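Local coordinates for anaerobically-induced outer membrane porin OprE (Pseudomonas aeruginosa, PDB 4FRX), which probably acts as an outer-membrane porin of the OprD family, a beta-barrel that lets small solutes pass through its channel, at residues D328-R340 with D376-Y388. Sequence-based numbering, arbitrary orientation.
Sequences DVQIGKFQRAGER and DQSEWERDISLAY
Glu381 reaches off barrel strand 377-389 and grips the backbone of segment 328-340, mostly loop. Glu381 OE1 takes the N-H of Gly332 N at 2.7 Å. Glu381 OE2 takes that of Ile331 N at 2.8 Å; both use the syn lone pair. CG lies anti to the backbone N (chi1 179°) and the chain is extended, which carries the carboxylate out to the loop. The Val329 and Glu381 side chains meet from opposite directions, CG2 against the carboxylate. Two residues on, on the same side of the strand, Asp383 OD2 accepts Gln330 N at 2.9 Å, somewhat out of its carboxylate plane. Gln330 OE1 is tied to Ile384 O by a water, while its NE2 bonds Glu425. Phe334 lies between the glutamates: Glu381 CB sits at the ring edge, 3.7 Å from Phe334 CZ, and Glu379 slides past the ring. Arg336 forms a salt bridge with Glu379; Arg336 NE points almost straight at Glu379 OE1 (3.2 Å, 173°), and the bonds to OE2 are weak. Glu339 OE2 lies 2.6 Å from Glu379 OE1. Glu381 and Asp383 thus hold the loop by its N-H groups, Glu379 by a charge pair. A proton probably shared within Glu379-Glu339 and within Glu381-Asp383 would relieve the gathered negative charge.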
ATOM      1  N   ASP A 328      -3.019  -6.084  -6.494  1.00 10.98           N
ATOM      2  CA  ASP A 328      -2.049  -4.993  -6.417  1.00 10.13           C
ATOM      3  C   ASP A 328      -0.673  -5.635  -6.400  1.00  9.94           C
ATOM      4  O   ASP A 328      -0.247  -6.163  -5.383  1.00 13.18           O
ATOM      5  CB  ASP A 328      -2.262  -4.115  -5.177  1.00 14.69           C
ATOM      6  CG  ASP A 328      -1.346  -2.879  -5.159  1.00 23.69           C
ATOM      7  OD1 ASP A 328      -0.109  -3.028  -5.232  1.00 22.13           O
ATOM      8  OD2 ASP A 328      -1.866  -1.747  -5.061  1.00 22.05           O
ATOM      9  N   VAL A 329       0.008  -5.578  -7.541  1.00 11.12           N
ATOM     10  CA  VAL A 329       1.259  -6.302  -7.750  1.00  9.31           C
ATOM     11  C   VAL A 329       2.371  -5.330  -8.159  1.00 18.62           C
ATOM     12  O   VAL A 329       2.274  -4.135  -7.894  1.00 14.13           O
ATOM     13  CB  VAL A 329       1.083  -7.460  -8.765  1.00  8.61           C
ATOM     14  CG1 VAL A 329       0.158  -8.531  -8.177  1.00  9.71           C
ATOM     15  CG2 VAL A 329       0.476  -6.948 -10.071  1.00 12.15           C
ATOM     16  N   GLN A 330       3.435  -5.831  -8.775  1.00 12.58           N
ATOM     17  CA  GLN A 330       4.642  -5.018  -8.899  1.00 14.20           C
ATOM     18  C   GLN A 330       4.450  -3.845  -9.848  1.00 10.66           C
ATOM     19  O   GLN A 330       4.901  -2.733  -9.574  1.00 15.19           O
ATOM     20  CB  GLN A 330       5.854  -5.874  -9.311  1.00 12.85           C
ATOM     21  CG  GLN A 330       7.140  -5.077  -9.419  1.00  9.98           C
ATOM     22  CD  GLN A 330       8.343  -5.933  -9.773  1.00 16.00           C
ATOM     23  OE1 GLN A 330       8.327  -7.152  -9.592  1.00 13.61           O
ATOM     24  NE2 GLN A 330       9.403  -5.288 -10.280  1.00 14.59           N
ATOM     25  N   ILE A 331       3.778  -4.089 -10.966  1.00  8.21           N
ATOM     26  CA  ILE A 331       3.551  -3.020 -11.934  1.00  9.14           C
ATOM     27  C   ILE A 331       2.086  -2.603 -11.928  1.00 18.48           C
ATOM     28  O   ILE A 331       1.771  -1.456 -11.598  1.00 19.42           O
ATOM     29  CB  ILE A 331       3.997  -3.417 -13.354  1.00 11.75           C
ATOM     30  CG1 ILE A 331       5.516  -3.638 -13.391  1.00 13.27           C
ATOM     31  CG2 ILE A 331       3.570  -2.358 -14.374  1.00 13.20           C
ATOM     32  CD1 ILE A 331       6.047  -4.116 -14.761  1.00  8.24           C
ATOM     33  N   GLY A 332       1.196  -3.533 -12.262  1.00 16.23           N
ATOM     34  CA  GLY A 332      -0.217  -3.206 -12.409  1.00 17.17           C
ATOM     35  C   GLY A 332      -1.005  -3.368 -11.122  1.00 13.03           C
ATOM     36  O   GLY A 332      -0.477  -3.868 -10.123  1.00 11.99           O
ATOM     37  N   LYS A 333      -2.267  -2.936 -11.138  1.00  9.80           N
ATOM     38  CA  LYS A 333      -3.157  -3.168 -10.005  1.00  7.30           C
ATOM     39  C   LYS A 333      -4.470  -3.834 -10.429  1.00 10.37           C
ATOM     40  O   LYS A 333      -5.291  -4.184  -9.581  1.00  9.42           O
ATOM     41  CB  LYS A 333      -3.447  -1.864  -9.246  1.00 13.06           C
ATOM     42  CG  LYS A 333      -2.198  -1.177  -8.692  1.00 10.91           C
ATOM     43  CD  LYS A 333      -2.562   0.087  -7.913  1.00 19.52           C
ATOM     44  CE  LYS A 333      -1.308   0.889  -7.517  1.00 25.49           C
ATOM     45  NZ  LYS A 333      -0.379   0.094  -6.660  1.00 21.95           N
ATOM     46  N   PHE A 334      -4.653  -4.006 -11.737  1.00  9.79           N
ATOM     47  CA  PHE A 334      -5.866  -4.623 -12.309  1.00 10.69           C
ATOM     48  C   PHE A 334      -7.143  -4.028 -11.707  1.00  8.89           C
ATOM     49  O   PHE A 334      -8.082  -4.742 -11.377  1.00  8.79           O
ATOM     50  CB  PHE A 334      -5.816  -6.152 -12.133  1.00  9.37           C
ATOM     51  CG  PHE A 334      -4.654  -6.783 -12.831  1.00  7.45           C
ATOM     52  CD1 PHE A 334      -3.364  -6.639 -12.323  1.00  9.16           C
ATOM     53  CD2 PHE A 334      -4.835  -7.477 -14.013  1.00  8.42           C
ATOM     54  CE1 PHE A 334      -2.269  -7.186 -12.980  1.00 11.04           C
ATOM     55  CE2 PHE A 334      -3.752  -8.035 -14.675  1.00 13.88           C
ATOM     56  CZ  PHE A 334      -2.462  -7.887 -14.162  1.00 10.37           C
ATOM     57  N   GLN A 335      -7.162  -2.706 -11.611  1.00  4.79           N
ATOM     58  CA  GLN A 335      -8.151  -1.994 -10.828  1.00 12.67           C
ATOM     59  C   GLN A 335      -9.127  -1.221 -11.701  1.00 11.61           C
ATOM     60  O   GLN A 335      -9.916  -0.426 -11.201  1.00 14.09           O
ATOM     61  CB  GLN A 335      -7.436  -1.059  -9.843  1.00 16.49           C
ATOM     62  CG  GLN A 335      -7.041   0.316 -10.385  1.00 11.70           C
ATOM     63  CD  GLN A 335      -6.077   0.274 -11.571  1.00 21.21           C
ATOM     64  OE1 GLN A 335      -5.491  -0.765 -11.890  1.00 13.75           O
ATOM     65  NE2 GLN A 335      -5.915   1.421 -12.234  1.00 19.24           N
ATOM     66  N   ARG A 336      -9.091  -1.486 -13.006  1.00 11.91           N
ATOM     67  CA  ARG A 336      -9.835  -0.688 -13.978  1.00 17.47           C
ATOM     68  C   ARG A 336     -11.299  -1.085 -14.047  1.00 14.70           C
ATOM     69  O   ARG A 336     -11.642  -2.242 -13.841  1.00 12.38           O
ATOM     70  CB  ARG A 336      -9.220  -0.842 -15.372  1.00 17.42           C
ATOM     71  CG  ARG A 336      -7.707  -0.583 -15.424  1.00 13.86           C
ATOM     72  CD  ARG A 336      -7.176  -0.972 -16.799  1.00 23.41           C
ATOM     73  NE  ARG A 336      -5.762  -1.342 -16.774  1.00 34.39           N
ATOM     74  CZ  ARG A 336      -4.759  -0.487 -16.948  1.00 40.24           C
ATOM     75  NH1 ARG A 336      -5.008   0.801 -17.159  1.00 42.56           N
ATOM     76  NH2 ARG A 336      -3.505  -0.919 -16.911  1.00 27.56           N
ATOM     77  N   ALA A 337     -12.156  -0.116 -14.352  1.00  8.48           N
ATOM     78  CA  ALA A 337     -13.595  -0.355 -14.499  1.00  7.59           C
ATOM     79  C   ALA A 337     -13.930  -1.572 -15.358  1.00  8.41           C
ATOM     80  O   ALA A 337     -13.493  -1.663 -16.502  1.00  7.87           O
ATOM     81  CB  ALA A 337     -14.276   0.881 -15.089  1.00  6.10           C
ATOM     82  N   GLY A 338     -14.704  -2.499 -14.787  1.00  8.21           N
ATOM     83  CA  GLY A 338     -15.173  -3.672 -15.501  1.00  8.86           C
ATOM     84  C   GLY A 338     -14.279  -4.892 -15.414  1.00 11.50           C
ATOM     85  O   GLY A 338     -14.704  -5.995 -15.727  1.00  9.41           O
ATOM     86  N   GLU A 339     -13.051  -4.712 -14.951  1.00  8.78           N
ATOM     87  CA  GLU A 339     -12.036  -5.748 -15.104  1.00  6.30           C
ATOM     88  C   GLU A 339     -12.269  -6.970 -14.192  1.00  7.01           C
ATOM     89  O   GLU A 339     -12.470  -6.832 -12.991  1.00  6.29           O
ATOM     90  CB  GLU A 339     -10.655  -5.142 -14.849  1.00 12.92           C
ATOM     91  CG  GLU A 339      -9.487  -6.032 -15.248  1.00 11.02           C
ATOM     92  CD  GLU A 339      -8.154  -5.297 -15.217  1.00 10.77           C
ATOM     93  OE1 GLU A 339      -8.085  -4.149 -14.703  1.00  9.02           O
ATOM     94  OE2 GLU A 339      -7.164  -5.874 -15.723  1.00 11.76           O
ATOM     95  N   ARG A 340     -12.245  -8.161 -14.785  1.00 10.23           N
ATOM     96  CA  ARG A 340     -12.232  -9.399 -14.021  1.00 12.90           C
ATOM     97  C   ARG A 340     -10.841  -9.971 -14.146  1.00  7.97           C
ATOM     98  O   ARG A 340     -10.299 -10.010 -15.240  1.00 10.82           O
ATOM     99  CB  ARG A 340     -13.224 -10.409 -14.607  1.00 12.75           C
ATOM    100  CG  ARG A 340     -14.685 -10.082 -14.388  1.00 13.24           C
ATOM    101  CD  ARG A 340     -15.334  -9.414 -15.588  1.00 15.89           C
ATOM    102  NE  ARG A 340     -16.782  -9.339 -15.379  1.00 16.21           N
ATOM    103  CZ  ARG A 340     -17.368  -8.416 -14.625  1.00 21.60           C
ATOM    104  NH1 ARG A 340     -18.681  -8.430 -14.461  1.00 23.39           N
ATOM    105  NH2 ARG A 340     -16.634  -7.479 -14.026  1.00 21.12           N
ATOM    106  N   ASP A 376     -13.884  -4.023 -25.189  1.00 12.96           N
ATOM    107  CA  ASP A 376     -13.272  -4.791 -24.103  1.00 14.07           C
ATOM    108  C   ASP A 376     -11.779  -5.054 -24.333  1.00 16.02           C
ATOM    109  O   ASP A 376     -11.355  -5.429 -25.429  1.00 13.35           O
ATOM    110  CB  ASP A 376     -14.029  -6.111 -23.889  1.00 17.26           C
ATOM    111  CG  ASP A 376     -15.348  -5.926 -23.138  1.00 29.08           C
ATOM    112  OD1 ASP A 376     -15.689  -4.769 -22.821  1.00 26.81           O
ATOM    113  OD2 ASP A 376     -16.024  -6.942 -22.846  1.00 32.56           O
ATOM    114  N   GLN A 377     -10.972  -4.809 -23.303  1.00 10.81           N
ATOM    115  CA  GLN A 377      -9.529  -5.017 -23.402  1.00  9.00           C
ATOM    116  C   GLN A 377      -9.004  -5.970 -22.318  1.00 11.84           C
ATOM    117  O   GLN A 377      -9.695  -6.260 -21.332  1.00 10.88           O
ATOM    118  CB  GLN A 377      -8.793  -3.679 -23.316  1.00 11.79           C
ATOM    119  CG  GLN A 377      -8.243  -3.159 -24.651  1.00 36.45           C
ATOM    120  CD  GLN A 377      -9.289  -2.718 -25.663  1.00 46.63           C
ATOM    121  OE1 GLN A 377     -10.463  -2.633 -25.363  1.00 54.82           O
ATOM    122  NE2 GLN A 377      -8.847  -2.427 -26.877  1.00 53.02           N
ATOM    123  N   SER A 378      -7.784  -6.459 -22.512  1.00  8.20           N
ATOM    124  CA  SER A 378      -7.173  -7.374 -21.553  1.00 10.60           C
ATOM    125  C   SER A 378      -5.740  -6.984 -21.223  1.00  9.98           C
ATOM    126  O   SER A 378      -5.139  -6.151 -21.890  1.00 10.85           O
ATOM    127  CB  SER A 378      -7.219  -8.815 -22.098  1.00 14.45           C
ATOM    128  OG  SER A 378      -6.496  -8.918 -23.309  1.00 22.45           O
ATOM    129  N   GLU A 379      -5.197  -7.601 -20.175  1.00  7.64           N
ATOM    130  CA  GLU A 379      -3.825  -7.350 -19.757  1.00 12.31           C
ATOM    131  C   GLU A 379      -3.375  -8.499 -18.856  1.00  8.20           C
ATOM    132  O   GLU A 379      -4.204  -9.212 -18.282  1.00  8.25           O
ATOM    133  CB  GLU A 379      -3.698  -6.012 -19.014  1.00 11.42           C
ATOM    134  CG  GLU A 379      -4.490  -5.938 -17.709  1.00  8.59           C
ATOM    135  CD  GLU A 379      -4.566  -4.535 -17.134  1.00 15.34           C
ATOM    136  OE1 GLU A 379      -5.125  -4.373 -16.030  1.00 10.91           O
ATOM    137  OE2 GLU A 379      -4.094  -3.579 -17.789  1.00 19.46           O
ATOM    138  N   TRP A 380      -2.070  -8.679 -18.733  1.00 10.80           N
ATOM    139  CA  TRP A 380      -1.554  -9.722 -17.866  1.00 10.98           C
ATOM    140  C   TRP A 380      -0.230  -9.312 -17.269  1.00  7.40           C
ATOM    141  O   TRP A 380       0.462  -8.463 -17.817  1.00  8.04           O
ATOM    142  CB  TRP A 380      -1.431 -11.064 -18.606  1.00 12.04           C
ATOM    143  CG  TRP A 380      -0.468 -11.093 -19.769  1.00 17.53           C
ATOM    144  CD1 TRP A 380      -0.778 -10.958 -21.094  1.00 17.28           C
ATOM    145  CD2 TRP A 380       0.948 -11.310 -19.709  1.00 13.72           C
ATOM    146  NE1 TRP A 380       0.358 -11.065 -21.857  1.00 16.38           N
ATOM    147  CE2 TRP A 380       1.432 -11.278 -21.032  1.00 19.01           C
ATOM    148  CE3 TRP A 380       1.858 -11.506 -18.661  1.00 12.39           C
ATOM    149  CZ2 TRP A 380       2.781 -11.454 -21.339  1.00 23.57           C
ATOM    150  CZ3 TRP A 380       3.201 -11.674 -18.968  1.00 15.62           C
ATOM    151  CH2 TRP A 380       3.646 -11.644 -20.296  1.00 23.53           C
ATOM    152  N   GLU A 381       0.091  -9.892 -16.117  1.00  7.19           N
ATOM    153  CA  GLU A 381       1.362  -9.627 -15.466  1.00  8.24           C
ATOM    154  C   GLU A 381       1.930 -10.906 -14.849  1.00  4.74           C
ATOM    155  O   GLU A 381       1.192 -11.735 -14.312  1.00  7.86           O
ATOM    156  CB  GLU A 381       1.224  -8.519 -14.393  1.00 12.32           C
ATOM    157  CG  GLU A 381       2.559  -8.209 -13.652  1.00  8.73           C
ATOM    158  CD  GLU A 381       2.565  -6.875 -12.892  1.00 11.58           C
ATOM    159  OE1 GLU A 381       1.773  -5.968 -13.217  1.00  9.28           O
ATOM    160  OE2 GLU A 381       3.378  -6.728 -11.958  1.00 13.16           O
ATOM    161  N   ARG A 382       3.241 -11.072 -14.944  1.00  9.86           N
ATOM    162  CA  ARG A 382       3.913 -12.152 -14.233  1.00  9.98           C
ATOM    163  C   ARG A 382       5.003 -11.538 -13.368  1.00  6.90           C
ATOM    164  O   ARG A 382       5.882 -10.829 -13.886  1.00  8.68           O
ATOM    165  CB  ARG A 382       4.531 -13.157 -15.228  1.00  6.42           C
ATOM    166  CG  ARG A 382       5.314 -14.302 -14.569  1.00  9.21           C
ATOM    167  CD  ARG A 382       5.784 -15.335 -15.617  1.00 15.41           C
ATOM    168  NE  ARG A 382       4.692 -15.823 -16.448  1.00 20.14           N
ATOM    169  CZ  ARG A 382       4.561 -15.428 -17.714  1.00 29.43           C
ATOM    170  NH1 ARG A 382       5.452 -14.569 -18.224  1.00 32.47           N
ATOM    171  NH2 ARG A 382       3.571 -15.858 -18.489  1.00 33.67           N
ATOM    172  N   ASP A 383       4.932 -11.785 -12.060  1.00 10.07           N
ATOM    173  CA  ASP A 383       5.944 -11.293 -11.127  1.00 11.30           C
ATOM    174  C   ASP A 383       6.703 -12.464 -10.535  1.00 11.24           C
ATOM    175  O   ASP A 383       6.151 -13.540 -10.373  1.00 10.52           O
ATOM    176  CB  ASP A 383       5.323 -10.550  -9.934  1.00  5.96           C
ATOM    177  CG  ASP A 383       4.671  -9.249 -10.313  1.00 13.99           C
ATOM    178  OD1 ASP A 383       4.759  -8.859 -11.483  1.00 16.56           O
ATOM    179  OD2 ASP A 383       4.067  -8.614  -9.420  1.00 19.90           O
ATOM    180  N   ILE A 384       7.965 -12.232 -10.200  1.00  9.70           N
ATOM    181  CA  ILE A 384       8.717 -13.148  -9.351  1.00 15.34           C
ATOM    182  C   ILE A 384       9.425 -12.337  -8.279  1.00 17.51           C
ATOM    183  O   ILE A 384       9.777 -11.164  -8.480  1.00 14.13           O
ATOM    184  CB  ILE A 384       9.751 -13.995 -10.144  1.00 16.69           C
ATOM    185  CG1 ILE A 384      10.797 -13.104 -10.817  1.00 17.05           C
ATOM    186  CG2 ILE A 384       9.057 -14.878 -11.184  1.00 10.96           C
ATOM    187  CD1 ILE A 384      12.071 -12.931 -10.012  1.00 18.79           C
ATOM    188  N   SER A 385       9.631 -12.961  -7.133  1.00 11.76           N
ATOM    189  CA  SER A 385      10.431 -12.364  -6.093  1.00 13.74           C
ATOM    190  C   SER A 385      11.297 -13.464  -5.524  1.00 15.09           C
ATOM    191  O   SER A 385      10.794 -14.488  -5.070  1.00 10.90           O
ATOM    192  CB  SER A 385       9.546 -11.745  -5.007  1.00 17.26           C
ATOM    193  OG  SER A 385      10.340 -11.070  -4.035  1.00 25.85           O
ATOM    194  N   LEU A 386      12.606 -13.257  -5.604  1.00 14.53           N
ATOM    195  CA  LEU A 386      13.586 -14.146  -5.002  1.00 15.68           C
ATOM    196  C   LEU A 386      14.268 -13.354  -3.896  1.00 11.55           C
ATOM    197  O   LEU A 386      14.790 -12.271  -4.143  1.00 10.30           O
ATOM    198  CB  LEU A 386      14.619 -14.561  -6.053  1.00 18.87           C
ATOM    199  CG  LEU A 386      15.752 -15.480  -5.592  1.00 16.54           C
ATOM    200  CD1 LEU A 386      15.204 -16.839  -5.171  1.00 16.61           C
ATOM    201  CD2 LEU A 386      16.782 -15.636  -6.702  1.00 20.75           C
ATOM    202  N   ALA A 387      14.244 -13.874  -2.677  1.00 12.79           N
ATOM    203  CA  ALA A 387      14.837 -13.166  -1.546  1.00 16.32           C
ATOM    204  C   ALA A 387      15.676 -14.088  -0.681  1.00 15.36           C
ATOM    205  O   ALA A 387      15.303 -15.228  -0.431  1.00 16.09           O
ATOM    206  CB  ALA A 387      13.757 -12.507  -0.702  1.00 14.49           C
ATOM    207  N   TYR A 388      16.817 -13.576  -0.231  1.00 17.24           N
ATOM    208  CA  TYR A 388      17.632 -14.267   0.761  1.00 14.82           C
ATOM    209  C   TYR A 388      17.949 -13.350   1.933  1.00 14.64           C
ATOM    210  O   TYR A 388      18.556 -12.276   1.769  1.00 19.63           O
ATOM    211  CB  TYR A 388      18.941 -14.767   0.147  1.00 14.70           C
ATOM    212  CG  TYR A 388      19.756 -15.606   1.108  1.00 16.85           C
ATOM    213  CD1 TYR A 388      19.204 -16.729   1.708  1.00 19.50           C
ATOM    214  CD2 TYR A 388      21.071 -15.275   1.416  1.00 19.97           C
ATOM    215  CE1 TYR A 388      19.936 -17.508   2.588  1.00 25.28           C
ATOM    216  CE2 TYR A 388      21.815 -16.053   2.299  1.00 22.41           C
ATOM    217  CZ  TYR A 388      21.242 -17.165   2.879  1.00 26.55           C
ATOM    218  OH  TYR A 388      21.968 -17.943   3.754  1.00 27.63           O
TER
HETATM  219  O   HOH W   1       7.812  -9.064  -7.715  1.00 13.58           O
HETATM  220  O   HOH W   2      -3.287  -3.490 -14.199  1.00 19.15           O